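Local coordinates for protein nitroalkane oxidase (Podospora anserina, PDB 3MKH) that oxidises nitroalkanes to aldehydes or ketones with the help of FAD, consuming molecular oxygen and releasing nitrite and hydrogen peroxide, at residues Gly13-Gln16 / Ala17-Leu21; Pro28-Gln31 / Thr32-His36; Gly303-Pro306 / Leu307-Gln311; Ala326-Ala329 / Leu330-Ala334. All blocks are in the same frame, centred on the assembly; numbering follows the deposited sequence.

All four contacts are local, each made within one short continuous run of chain, and they sample different environments of one acyl-CoA dehydrogenase-type subunit. Interactions 1 and 2 follow each other on helix 9-33, their centres 22 Å apart, one in its N-terminal half and one at its C-terminal end. Interaction 3 lies in the loop between helices 262-298 and 311-340 and touches the FAD directly; interaction 4 is further along helix 311-340, centre to centre 32 Å away. In interaction 4 the side chain of Thr331 is about 12 Å from that of Asp399, the inferred proton acceptor, whereas Tyr33 of interaction 2 has its side chain about 12 Å from a bound FAD.

Interaction 1. Residues Gly13-Gln16 / Ala17-Leu21; sequences GTYQ and AARSL
Helix 9-33, the first helix of the acyl-CoA dehydrogenase N-terminal domain, carries on one surface turn a tyrosine and an arginine at i and i+4, Tyr15 and Arg19, with Gln16 completing the group. The aliphatic part of Arg19 lies across one face of the Tyr15 ring: CD of Arg19 is 3.9 Å from the ring centroid of Tyr15, a CH-pi contact displaced toward the rim, with CE2 of Tyr15 as near as 3.7 Å. Tyr15 has CG anti to its backbone N (chi1 178°), which swings the ring along the helix toward the following turn, where Arg19 arrives. The arginine chain then bends at chi3, and its guanidinium leaves the ring at an oblique 44° between planes. Such i to i+4 pairing is the ordinary way an alpha helix brings side chains of successive turns together, and the backbone bonds from Ala17 N to Gly13 O through Ser20 N to Gln16 O hold this spacing. On the flank of the pair, Gln16 runs beside Arg19 and points the same way. Its OE1 accepts NH1 of Arg19 at 3.1 Å, on a lone pair in the carbonyl plane, though the N-H is bent to 139°. Were Tyr15 replaced by an alanine, CD of Arg19 would probably lose the ring face it lies on, and Tyr426 of the second subunit its stacking partner. Behind this surface, Ala18 packs on Leu81 and Glu84 of helix 75-88, and Arg19 also touches Glu84.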
loop_
_atom_site.group_PDB
_atom_site.type_symbol
_atom_site.label_atom_id
_atom_site.label_comp_id
_atom_site.label_asym_id
_atom_site.label_seq_id
_atom_site.Cartn_x
_atom_site.Cartn_y
_atom_site.Cartn_z
ATOM N N GLY A 13 25.552 8.647 -26.213
ATOM C CA GLY A 13 25.128 9.139 -27.509
ATOM C C GLY A 13 23.643 8.906 -27.726
ATOM O O GLY A 13 22.913 9.788 -28.198
ATOM N N THR A 14 23.188 7.713 -27.362
ATOM C CA THR A 14 21.778 7.382 -27.473
ATOM C C THR A 14 20.926 8.322 -26.622
ATOM O O THR A 14 19.912 8.826 -27.091
ATOM C CB THR A 14 21.518 5.913 -27.082
ATOM O OG1 THR A 14 22.166 5.056 -28.029
ATOM C CG2 THR A 14 20.027 5.603 -27.073
ATOM N N TYR A 15 21.350 8.561 -25.386
ATOM C CA TYR A 15 20.644 9.483 -24.494
ATOM C C TYR A 15 20.537 10.877 -25.110
ATOM O O TYR A 15 19.461 11.468 -25.141
ATOM C CB TYR A 15 21.338 9.564 -23.133
ATOM C CG TYR A 15 20.697 10.539 -22.157
ATOM C CD1 TYR A 15 19.364 10.403 -21.778
ATOM C CD2 TYR A 15 21.421 11.594 -21.617
ATOM C CE1 TYR A 15 18.772 11.289 -20.892
ATOM C CE2 TYR A 15 20.835 12.496 -20.721
ATOM C CZ TYR A 15 19.515 12.335 -20.362
ATOM O OH TYR A 15 18.920 13.196 -19.466
ATOM N N GLN A 16 21.656 11.400 -25.606
ATOM C CA GLN A 16 21.657 12.734 -26.202
ATOM C C GLN A 16 20.791 12.813 -27.462
ATOM O O GLN A 16 20.033 13.777 -27.641
ATOM C CB GLN A 16 23.088 13.213 -26.481
ATOM C CG GLN A 16 23.900 13.458 -25.218
ATOM C CD GLN A 16 23.225 14.444 -24.280
ATOM O OE1 GLN A 16 22.504 15.354 -24.717
ATOM N NE2 GLN A 16 23.445 14.267 -22.980
ATOM N N ALA A 17 20.886 11.803 -28.322
ATOM C CA ALA A 17 20.023 11.742 -29.504
ATOM C C ALA A 17 18.541 11.652 -29.116
ATOM O O ALA A 17 17.684 12.262 -29.760
ATOM C CB ALA A 17 20.404 10.563 -30.396
ATOM N N ALA A 18 18.241 10.883 -28.072
ATOM C CA ALA A 18 16.856 10.749 -27.607
ATOM C C ALA A 18 16.299 12.102 -27.149
ATOM O O ALA A 18 15.166 12.465 -27.475
ATOM C CB ALA A 18 16.770 9.725 -26.483
ATOM N N ARG A 19 17.099 12.848 -26.392
ATOM C CA ARG A 19 16.685 14.179 -25.943
ATOM C C ARG A 19 16.345 15.067 -27.142
ATOM O O ARG A 19 15.316 15.763 -27.163
ATOM C CB ARG A 19 17.783 14.834 -25.106
ATOM C CG ARG A 19 18.084 14.132 -23.789
ATOM C CD ARG A 19 19.244 14.827 -23.072
ATOM N NE ARG A 19 18.843 16.132 -22.564
ATOM C CZ ARG A 19 19.279 17.289 -23.039
ATOM N NH1 ARG A 19 20.167 17.313 -24.030
ATOM N NH2 ARG A 19 18.838 18.425 -22.513
ATOM N N SER A 20 17.208 15.032 -28.150
ATOM C CA SER A 20 17.021 15.846 -29.349
ATOM C C SER A 20 15.793 15.413 -30.173
ATOM O O SER A 20 14.998 16.242 -30.631
ATOM C CB SER A 20 18.301 15.803 -30.206
ATOM O OG SER A 20 18.186 16.630 -31.347
ATOM N N LEU A 21 15.633 14.107 -30.361
ATOM C CA LEU A 21 14.471 13.592 -31.076
ATOM C C LEU A 21 13.154 13.982 -30.402
ATOM O O LEU A 21 12.200 14.458 -31.052
ATOM C CB LEU A 21 14.545 12.076 -31.152
ATOM C CG LEU A 21 13.468 11.553 -32.102
ATOM C CD1 LEU A 21 14.085 11.360 -33.480
ATOM C CD2 LEU A 21 12.846 10.271 -31.591
#

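Interaction 2. Residues Pro28-Gln31 / Thr32-His36; sequences PARQ and TYLQH
Two unusual torsions bring Arg30 and Tyr33 together: the arginine bends at chi2 (103°), and the tyrosine places CG between its backbone N and carbonyl carbon (chi1 73°), folding the ring back over the preceding turn. Thus the backbone of Arg30 lies over one face of the ring, its CA 4.0 Å from the centroid of Tyr33 in a CH-pi contact offset toward the rim. The rest of the arginine chain crosses the tyrosine obliquely and reaches past it to the phenol end. There NH1 of Arg30 donates to OH of Tyr33 at 2.9 Å, with the oxygen close to the guanidinium plane and that plane almost perpendicular to the ring, 87° apart. One guanidinium face is covered by Leu34, whose CD1 sits above its centre, 4.0 Å from CZ of Arg30; the other methyl, CD2, comes within 3.5 Å of NE of Arg30. Further polar partners fix both ends, since NH2 of Arg30 forms a salt bridge with Asp387 and OH of Tyr33 is hydrogen-bonded to Glu89. A phenylalanine in place of Tyr33 would probably keep the CH-pi packing but leave NH1 of Arg30 and the carboxylate of Glu89 without the hydroxyl they share. Along the backbone, Leu34 N bonds to Arg30 O at 3.1 Å, and a type I beta turn from Tyr33 to His36, overlapping this bond, takes the chain out of the helix. At this C-terminal end of helix 9-33, side chains at i+3 and i+4 flank Arg30, and polar ends tie the helix to Glu89, just before helix 90-109, and to Asp387 of helix 385-392.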
loop_
_atom_site.group_PDB
_atom_site.type_symbol
_atom_site.label_atom_id
_atom_site.label_comp_id
_atom_site.label_asym_id
_atom_site.label_seq_id
_atom_site.Cartn_x
_atom_site.Cartn_y
_atom_site.Cartn_z
ATOM N N PRO A 28 6.634 19.048 -31.177
ATOM C CA PRO A 28 5.816 19.642 -32.240
ATOM C C PRO A 28 4.613 18.783 -32.639
ATOM O O PRO A 28 3.577 19.335 -32.981
ATOM C CB PRO A 28 6.800 19.768 -33.406
ATOM C CG PRO A 28 8.127 19.910 -32.753
ATOM C CD PRO A 28 8.062 19.011 -31.543
ATOM N N ALA A 29 4.748 17.462 -32.596
ATOM C CA ALA A 29 3.622 16.581 -32.865
ATOM C C ALA A 29 2.481 16.917 -31.900
ATOM O O ALA A 29 1.330 16.952 -32.299
ATOM C CB ALA A 29 4.036 15.103 -32.730
ATOM N N ARG A 30 2.810 17.154 -30.631
ATOM C CA ARG A 30 1.801 17.487 -29.628
ATOM C C ARG A 30 1.069 18.818 -29.945
ATOM O O ARG A 30 -0.169 18.892 -29.887
ATOM C CB ARG A 30 2.444 17.549 -28.242
ATOM C CG ARG A 30 1.576 18.181 -27.136
ATOM C CD ARG A 30 0.968 17.124 -26.238
ATOM N NE ARG A 30 0.129 17.676 -25.169
ATOM C CZ ARG A 30 -0.852 17.002 -24.579
ATOM N NH1 ARG A 30 -1.119 15.757 -24.958
ATOM N NH2 ARG A 30 -1.577 17.564 -23.616
ATOM N N GLN A 31 1.819 19.863 -30.273
ATOM C CA GLN A 31 1.183 21.157 -30.551
ATOM C C GLN A 31 0.303 21.059 -31.800
ATOM O O GLN A 31 -0.709 21.754 -31.933
ATOM C CB GLN A 31 2.213 22.281 -30.680
ATOM C CG GLN A 31 2.960 22.587 -29.374
ATOM C CD GLN A 31 2.044 22.636 -28.145
ATOM O OE1 GLN A 31 2.221 21.858 -27.194
ATOM N NE2 GLN A 31 1.068 23.555 -28.153
ATOM N N THR A 32 0.680 20.163 -32.697
ATOM C CA THR A 32 -0.109 19.909 -33.886
ATOM C C THR A 32 -1.428 19.189 -33.600
ATOM O O THR A 32 -2.493 19.687 -33.988
ATOM C CB THR A 32 0.714 19.149 -34.924
ATOM O OG1 THR A 32 1.743 20.018 -35.402
ATOM C CG2 THR A 32 -0.163 18.703 -36.094
ATOM N N TYR A 33 -1.384 18.045 -32.914
ATOM C CA TYR A 33 -2.630 17.281 -32.719
ATOM C C TYR A 33 -3.631 17.935 -31.749
ATOM O O TYR A 33 -4.847 17.730 -31.844
ATOM C CB TYR A 33 -2.373 15.785 -32.425
ATOM C CG TYR A 33 -1.821 15.400 -31.061
ATOM C CD1 TYR A 33 -2.559 15.592 -29.897
ATOM C CD2 TYR A 33 -0.592 14.744 -30.947
ATOM C CE1 TYR A 33 -2.056 15.192 -28.639
ATOM C CE2 TYR A 33 -0.090 14.350 -29.702
ATOM C CZ TYR A 33 -0.826 14.573 -28.560
ATOM O OH TYR A 33 -0.338 14.187 -27.327
ATOM N N LEU A 34 -3.115 18.749 -30.845
ATOM C CA LEU A 34 -3.938 19.524 -29.909
ATOM C C LEU A 34 -4.926 20.486 -30.610
ATOM O O LEU A 34 -5.903 20.945 -30.009
ATOM C CB LEU A 34 -3.016 20.319 -28.977
ATOM C CG LEU A 34 -2.935 19.946 -27.494
ATOM C CD1 LEU A 34 -3.375 18.536 -27.210
ATOM C CD2 LEU A 34 -1.556 20.225 -26.905
ATOM N N GLN A 35 -4.682 20.781 -31.879
ATOM C CA GLN A 35 -5.615 21.608 -32.652
ATOM C C GLN A 35 -6.922 20.876 -32.978
ATOM O O GLN A 35 -7.930 21.491 -33.348
ATOM C CB GLN A 35 -4.945 22.069 -33.943
ATOM C CG GLN A 35 -3.586 22.725 -33.712
ATOM C CD GLN A 35 -3.662 24.239 -33.630
ATOM O OE1 GLN A 35 -4.150 24.803 -32.641
ATOM N NE2 GLN A 35 -3.174 24.909 -34.674
ATOM N N HIS A 36 -6.904 19.556 -32.853
ATOM C CA HIS A 36 -8.100 18.765 -33.099
ATOM C C HIS A 36 -8.751 18.396 -31.778
ATOM O O HIS A 36 -8.091 18.410 -30.734
ATOM C CB HIS A 36 -7.761 17.506 -33.894
ATOM C CG HIS A 36 -7.207 17.788 -35.253
ATOM N ND1 HIS A 36 -7.937 18.422 -36.234
ATOM C CD2 HIS A 36 -5.990 17.534 -35.793
ATOM C CE1 HIS A 36 -7.199 18.539 -37.324
ATOM N NE2 HIS A 36 -6.012 18.010 -37.084
#

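Interaction 3. Residues Gly303-Pro306 / Leu307-Gln311; sequences GAVP and LLERQ. With FAD (flavin-adenine dinucleotide), chain H.
The guanidinium of Arg310 is sandwiched between a methyl and the adenine end of FAD. Val305 CG2 sits over the centre of one face, 3.4 Å from CZ of Arg310; over the opposite face lies N6A of FAD, 3.7 Å from that same CZ and offset toward the rim. CA of Gly303 and a water lie at the edge, in plane. The water is a bridge, accepting from NE of Arg310 at 2.8 Å and donating to O of Val305, a link that, with the salt bridge to Glu145 of the third subunit, probably limits the guanidinium's rotation. The chain of Arg310, bent at chi2 (-67°), runs along the adenine, its CD 3.4 Å from C6A of FAD. This is the FAD-binding loop between helices 262-298 and 311-340 of the acyl-CoA dehydrogenase C-terminal domain, with Arg310 as N-cap residue of helix 311-340. The site is shared between subunits: that same Glu145, paired with NH2 of Arg310, also accepts N of Ala304. Next to the arginine, Leu307 brings CD1 to 3.5 Å from C1B of FAD, touching the adenosine ribose. A short 3-10 turn shapes this stretch, with N of Glu309 bonded to O of Pro306 at 2.9 Å. The carboxylate of Glu309 lies against Val305 and the Pro306 ring, where OE2 of Glu309 approaches CD of Pro306 to 3.3 Å.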
loop_
_atom_site.group_PDB
_atom_site.type_symbol
_atom_site.label_atom_id
_atom_site.label_comp_id
_atom_site.label_asym_id
_atom_site.label_seq_id
_atom_site.Cartn_x
_atom_site.Cartn_y
_atom_site.Cartn_z
ATOM N N GLY A 303 3.282 30.341 1.648
ATOM C CA GLY A 303 3.823 29.962 2.939
ATOM C C GLY A 303 4.873 30.907 3.498
ATOM O O GLY A 303 5.325 31.837 2.827
ATOM N N ALA A 304 5.251 30.659 4.748
ATOM C CA ALA A 304 6.351 31.376 5.383
ATOM C C ALA A 304 7.692 30.754 4.978
ATOM O O ALA A 304 8.751 31.367 5.136
ATOM C CB ALA A 304 6.186 31.366 6.913
ATOM N N VAL A 305 7.633 29.530 4.460
ATOM C CA VAL A 305 8.825 28.820 4.002
ATOM C C VAL A 305 8.586 28.262 2.599
ATOM O O VAL A 305 7.447 28.239 2.122
ATOM C CB VAL A 305 9.205 27.665 4.961
ATOM C CG1 VAL A 305 9.630 28.206 6.327
ATOM C CG2 VAL A 305 8.049 26.686 5.101
ATOM N N PRO A 306 9.664 27.837 1.920
ATOM C CA PRO A 306 9.527 27.177 0.614
ATOM C C PRO A 306 8.658 25.927 0.718
ATOM O O PRO A 306 8.610 25.301 1.783
ATOM C CB PRO A 306 10.966 26.779 0.274
ATOM C CG PRO A 306 11.814 27.747 1.033
ATOM C CD PRO A 306 11.075 28.035 2.299
ATOM N N LEU A 307 7.980 25.564 -0.364
ATOM C CA LEU A 307 7.112 24.395 -0.338
ATOM C C LEU A 307 7.900 23.130 0.035
ATOM O O LEU A 307 7.390 22.258 0.734
ATOM C CB LEU A 307 6.340 24.233 -1.659
ATOM C CG LEU A 307 5.227 23.171 -1.663
ATOM C CD1 LEU A 307 4.197 23.459 -0.574
ATOM C CD2 LEU A 307 4.546 23.055 -3.021
ATOM N N LEU A 308 9.158 23.041 -0.388
ATOM C CA LEU A 308 9.967 21.871 -0.042
ATOM C C LEU A 308 10.297 21.770 1.451
ATOM O O LEU A 308 10.752 20.724 1.920
ATOM C CB LEU A 308 11.240 21.782 -0.894
ATOM C CG LEU A 308 11.138 20.979 -2.198
ATOM C CD1 LEU A 308 12.434 21.065 -2.986
ATOM C CD2 LEU A 308 10.755 19.522 -1.928
ATOM N N GLU A 309 10.043 22.832 2.213
ATOM C CA GLU A 309 10.304 22.750 3.646
ATOM C C GLU A 309 9.196 22.085 4.452
ATOM O O GLU A 309 9.382 21.776 5.631
ATOM C CB GLU A 309 10.713 24.101 4.231
ATOM C CG GLU A 309 12.210 24.358 4.078
ATOM C CD GLU A 309 12.658 25.664 4.700
ATOM O OE1 GLU A 309 12.318 25.912 5.882
ATOM O OE2 GLU A 309 13.357 26.432 4.002
ATOM N N ARG A 310 8.060 21.835 3.808
ATOM C CA ARG A 310 7.003 21.051 4.432
ATOM C C ARG A 310 7.372 19.579 4.389
ATOM O O ARG A 310 7.444 18.990 3.309
ATOM C CB ARG A 310 5.679 21.266 3.690
ATOM C CG ARG A 310 5.394 22.714 3.346
ATOM C CD ARG A 310 5.149 23.518 4.607
ATOM N NE ARG A 310 4.946 24.940 4.344
ATOM C CZ ARG A 310 4.785 25.853 5.302
ATOM N NH1 ARG A 310 4.811 25.485 6.583
ATOM N NH2 ARG A 310 4.606 27.129 4.981
ATOM N N GLN A 311 7.595 18.973 5.554
ATOM C CA GLN A 311 7.896 17.548 5.613
ATOM C C GLN A 311 6.912 16.722 4.777
ATOM O O GLN A 311 7.297 15.713 4.178
ATOM C CB GLN A 311 7.899 17.026 7.058
ATOM C CG GLN A 311 9.143 17.385 7.867
ATOM C CD GLN A 311 9.286 16.573 9.152
ATOM O OE1 GLN A 311 10.334 16.609 9.802
ATOM N NE2 GLN A 311 8.239 15.829 9.516
HETATM P PA FAD H . -2.863 24.632 -1.315
HETATM O O1A FAD H . -2.564 25.843 -0.555
HETATM O O2A FAD H . -3.161 24.756 -2.745
HETATM O O5B FAD H . -1.642 23.581 -1.087
HETATM C C5B FAD H . -1.285 22.630 -2.103
HETATM C C4B FAD H . -0.263 21.572 -1.631
HETATM O O4B FAD H . 0.879 22.236 -1.047
HETATM C C3B FAD H . -0.838 20.683 -0.532
HETATM O O3B FAD H . -1.450 19.525 -1.106
HETATM C C2B FAD H . 0.397 20.285 0.278
HETATM O O2B FAD H . 1.011 19.129 -0.280
HETATM C C1B FAD H . 1.346 21.473 0.114
HETATM N N9A FAD H . 1.356 22.312 1.356
HETATM C C8A FAD H . 1.085 23.612 1.424
HETATM N N7A FAD H . 1.196 24.024 2.683
HETATM C C5A FAD H . 1.547 22.986 3.430
HETATM C C6A FAD H . 1.805 22.817 4.788
HETATM N N6A FAD H . 1.719 23.832 5.650
HETATM N N1A FAD H . 2.146 21.601 5.224
HETATM C C2A FAD H . 2.239 20.583 4.387
HETATM N N3A FAD H . 1.999 20.711 3.092
HETATM C C4A FAD H . 1.649 21.898 2.585
HETATM N N1 FAD H . -12.629 26.322 -2.667
HETATM C C2 FAD H . -13.543 27.165 -2.043
HETATM O O2 FAD H . -13.137 28.140 -1.427
HETATM N N3 FAD H . -14.912 26.898 -2.121
HETATM C C4 FAD H . -15.367 25.788 -2.828
HETATM O O4 FAD H . -16.571 25.558 -2.899
HETATM C C4X FAD H . -14.453 24.948 -3.450
HETATM N N5 FAD H . -14.890 23.829 -4.163
HETATM C C5X FAD H . -14.017 23.224 -5.068
HETATM C C6 FAD H . -14.508 22.360 -6.037
HETATM C C7 FAD H . -13.640 21.760 -6.937
HETATM C C7M FAD H . -14.175 20.810 -8.003
HETATM C C8 FAD H . -12.282 22.023 -6.860
HETATM C C8M FAD H . -11.321 21.366 -7.850
HETATM C C9 FAD H . -11.791 22.888 -5.889
HETATM C C9A FAD H . -12.659 23.488 -4.988
HETATM N N10 FAD H . -12.183 24.364 -4.005
HETATM C C10 FAD H . -13.090 25.214 -3.371
HETATM C "C1'" FAD H . -10.748 24.401 -3.636
HETATM C "C2'" FAD H . -10.400 23.244 -2.699
HETATM O "O2'" FAD H . -11.187 23.337 -1.516
HETATM C "C3'" FAD H . -8.899 23.187 -2.347
HETATM O "O3'" FAD H . -8.668 22.093 -1.463
HETATM C "C4'" FAD H . -8.372 24.463 -1.686
HETATM O "O4'" FAD H . -8.103 25.443 -2.674
HETATM C "C5'" FAD H . -7.067 24.163 -0.951
HETATM O "O5'" FAD H . -6.154 23.468 -1.805
HETATM P P FAD H . -4.894 22.693 -1.204
HETATM O O1P FAD H . -5.364 21.820 -0.110
HETATM O O2P FAD H . -4.133 22.116 -2.318
HETATM O O3P FAD H . -4.064 23.903 -0.574
HETATM O O HOH W 1 5.225 26.555 2.085
#

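Interaction 4. Residues Ala326-Ala329 / Leu330-Ala334; sequences AARA and LTWKA
Trp332 and Arg328, one turn apart on a buried part of helix 311-340 of the acyl-CoA dehydrogenase C-terminal domain, make the main side-chain contact here. It is a CH-pi packing: CG of Arg328 lies over one face of the indole, 3.9 Å from the centroid of the five-membered ring of Trp332, and CD continues past the CE2-CZ2 rim, 3.7 Å from CZ2 of Trp332. Because CG of Arg328 stands beside its own carbonyl carbon (chi1 -169°), the chain runs beside the indole in the same direction before bending at chi3, and the guanidinium plane ends 65° from the ring. Charge takes over beyond that bend, through salt bridges of Arg328 with Glu83 and Glu325. Around the pair, Trp332 rests on Ile76 and Ile80 of helix 75-88, and Ala329 meets Ala329 of the second subunit. The hydrogen bonds are mostly those of the helix backbone, such as Trp332 N to Arg328 O at 2.9 Å. One carbonyl is gripped twice: O of Ala327 receives N of Thr331 at 2.9 Å and, from the opposite face of its plane, OG1 of Thr331 at 3.0 Å.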
loop_
_atom_site.group_PDB
_atom_site.type_symbol
_atom_site.label_atom_id
_atom_site.label_comp_id
_atom_site.label_asym_id
_atom_site.label_seq_id
_atom_site.Cartn_x
_atom_site.Cartn_y
_atom_site.Cartn_z
ATOM N N ALA A 326 14.501 2.867 -8.232
ATOM C CA ALA A 326 14.303 1.411 -8.265
ATOM C C ALA A 326 13.787 0.929 -9.616
ATOM O O ALA A 326 14.246 -0.089 -10.140
ATOM C CB ALA A 326 13.336 0.982 -7.172
ATOM N N ALA A 327 12.798 1.641 -10.159
ATOM C CA ALA A 327 12.204 1.287 -11.453
ATOM C C ALA A 327 13.237 1.256 -12.590
ATOM O O ALA A 327 13.269 0.305 -13.387
ATOM C CB ALA A 327 11.035 2.262 -11.811
ATOM N N ARG A 328 14.060 2.298 -12.681
ATOM C CA ARG A 328 15.074 2.353 -13.748
ATOM C C ARG A 328 16.114 1.247 -13.574
ATOM O O ARG A 328 16.488 0.588 -14.533
ATOM C CB ARG A 328 15.782 3.719 -13.846
ATOM C CG ARG A 328 16.629 3.825 -15.113
ATOM C CD ARG A 328 17.462 5.107 -15.175
ATOM N NE ARG A 328 16.622 6.293 -15.262
ATOM C CZ ARG A 328 16.437 7.153 -14.268
ATOM N NH1 ARG A 328 17.032 6.958 -13.088
ATOM N NH2 ARG A 328 15.649 8.208 -14.450
ATOM N N ALA A 329 16.573 1.058 -12.340
ATOM C CA ALA A 329 17.553 0.022 -12.016
ATOM C C ALA A 329 17.042 -1.355 -12.437
ATOM O O ALA A 329 17.765 -2.128 -13.080
ATOM C CB ALA A 329 17.868 0.054 -10.511
ATOM N N LEU A 330 15.787 -1.650 -12.078
ATOM C CA LEU A 330 15.148 -2.909 -12.444
ATOM C C LEU A 330 14.986 -3.032 -13.961
ATOM O O LEU A 330 15.280 -4.079 -14.541
ATOM C CB LEU A 330 13.781 -3.066 -11.747
ATOM C CG LEU A 330 13.040 -4.351 -12.154
ATOM C CD1 LEU A 330 13.902 -5.560 -11.878
ATOM C CD2 LEU A 330 11.699 -4.492 -11.440
ATOM N N THR A 331 14.513 -1.962 -14.604
ATOM C CA THR A 331 14.352 -1.987 -16.055
ATOM C C THR A 331 15.689 -2.283 -16.756
ATOM O O THR A 331 15.743 -3.071 -17.698
ATOM C CB THR A 331 13.750 -0.672 -16.594
ATOM O OG1 THR A 331 12.401 -0.549 -16.133
ATOM C CG2 THR A 331 13.745 -0.669 -18.114
ATOM N N TRP A 332 16.763 -1.633 -16.314
ATOM C CA TRP A 332 18.074 -1.843 -16.957
ATOM C C TRP A 332 18.625 -3.252 -16.697
ATOM O O TRP A 332 19.244 -3.866 -17.571
ATOM C CB TRP A 332 19.070 -0.773 -16.514
ATOM C CG TRP A 332 18.800 0.582 -17.138
ATOM C CD1 TRP A 332 17.684 0.964 -17.836
ATOM C CD2 TRP A 332 19.671 1.719 -17.131
ATOM N NE1 TRP A 332 17.807 2.272 -18.257
ATOM C CE2 TRP A 332 19.017 2.756 -17.839
ATOM C CE3 TRP A 332 20.944 1.961 -16.599
ATOM C CZ2 TRP A 332 19.591 4.016 -18.021
ATOM C CZ3 TRP A 332 21.510 3.216 -16.776
ATOM C CH2 TRP A 332 20.834 4.224 -17.486
ATOM N N LYS A 333 18.403 -3.767 -15.493
ATOM C CA LYS A 333 18.791 -5.153 -15.206
ATOM C C LYS A 333 18.084 -6.123 -16.162
ATOM O O LYS A 333 18.714 -7.011 -16.751
ATOM C CB LYS A 333 18.518 -5.510 -13.733
ATOM C CG LYS A 333 18.618 -6.998 -13.421
ATOM C CD LYS A 333 20.023 -7.550 -13.644
ATOM C CE LYS A 333 20.027 -9.100 -13.483
ATOM N NZ LYS A 333 21.366 -9.744 -13.626
ATOM N N ALA A 334 16.773 -5.955 -16.316
ATOM C CA ALA A 334 15.999 -6.796 -17.220
ATOM C C ALA A 334 16.474 -6.622 -18.661
ATOM O O ALA A 334 16.569 -7.594 -19.403
ATOM C CB ALA A 334 14.492 -6.475 -17.118
#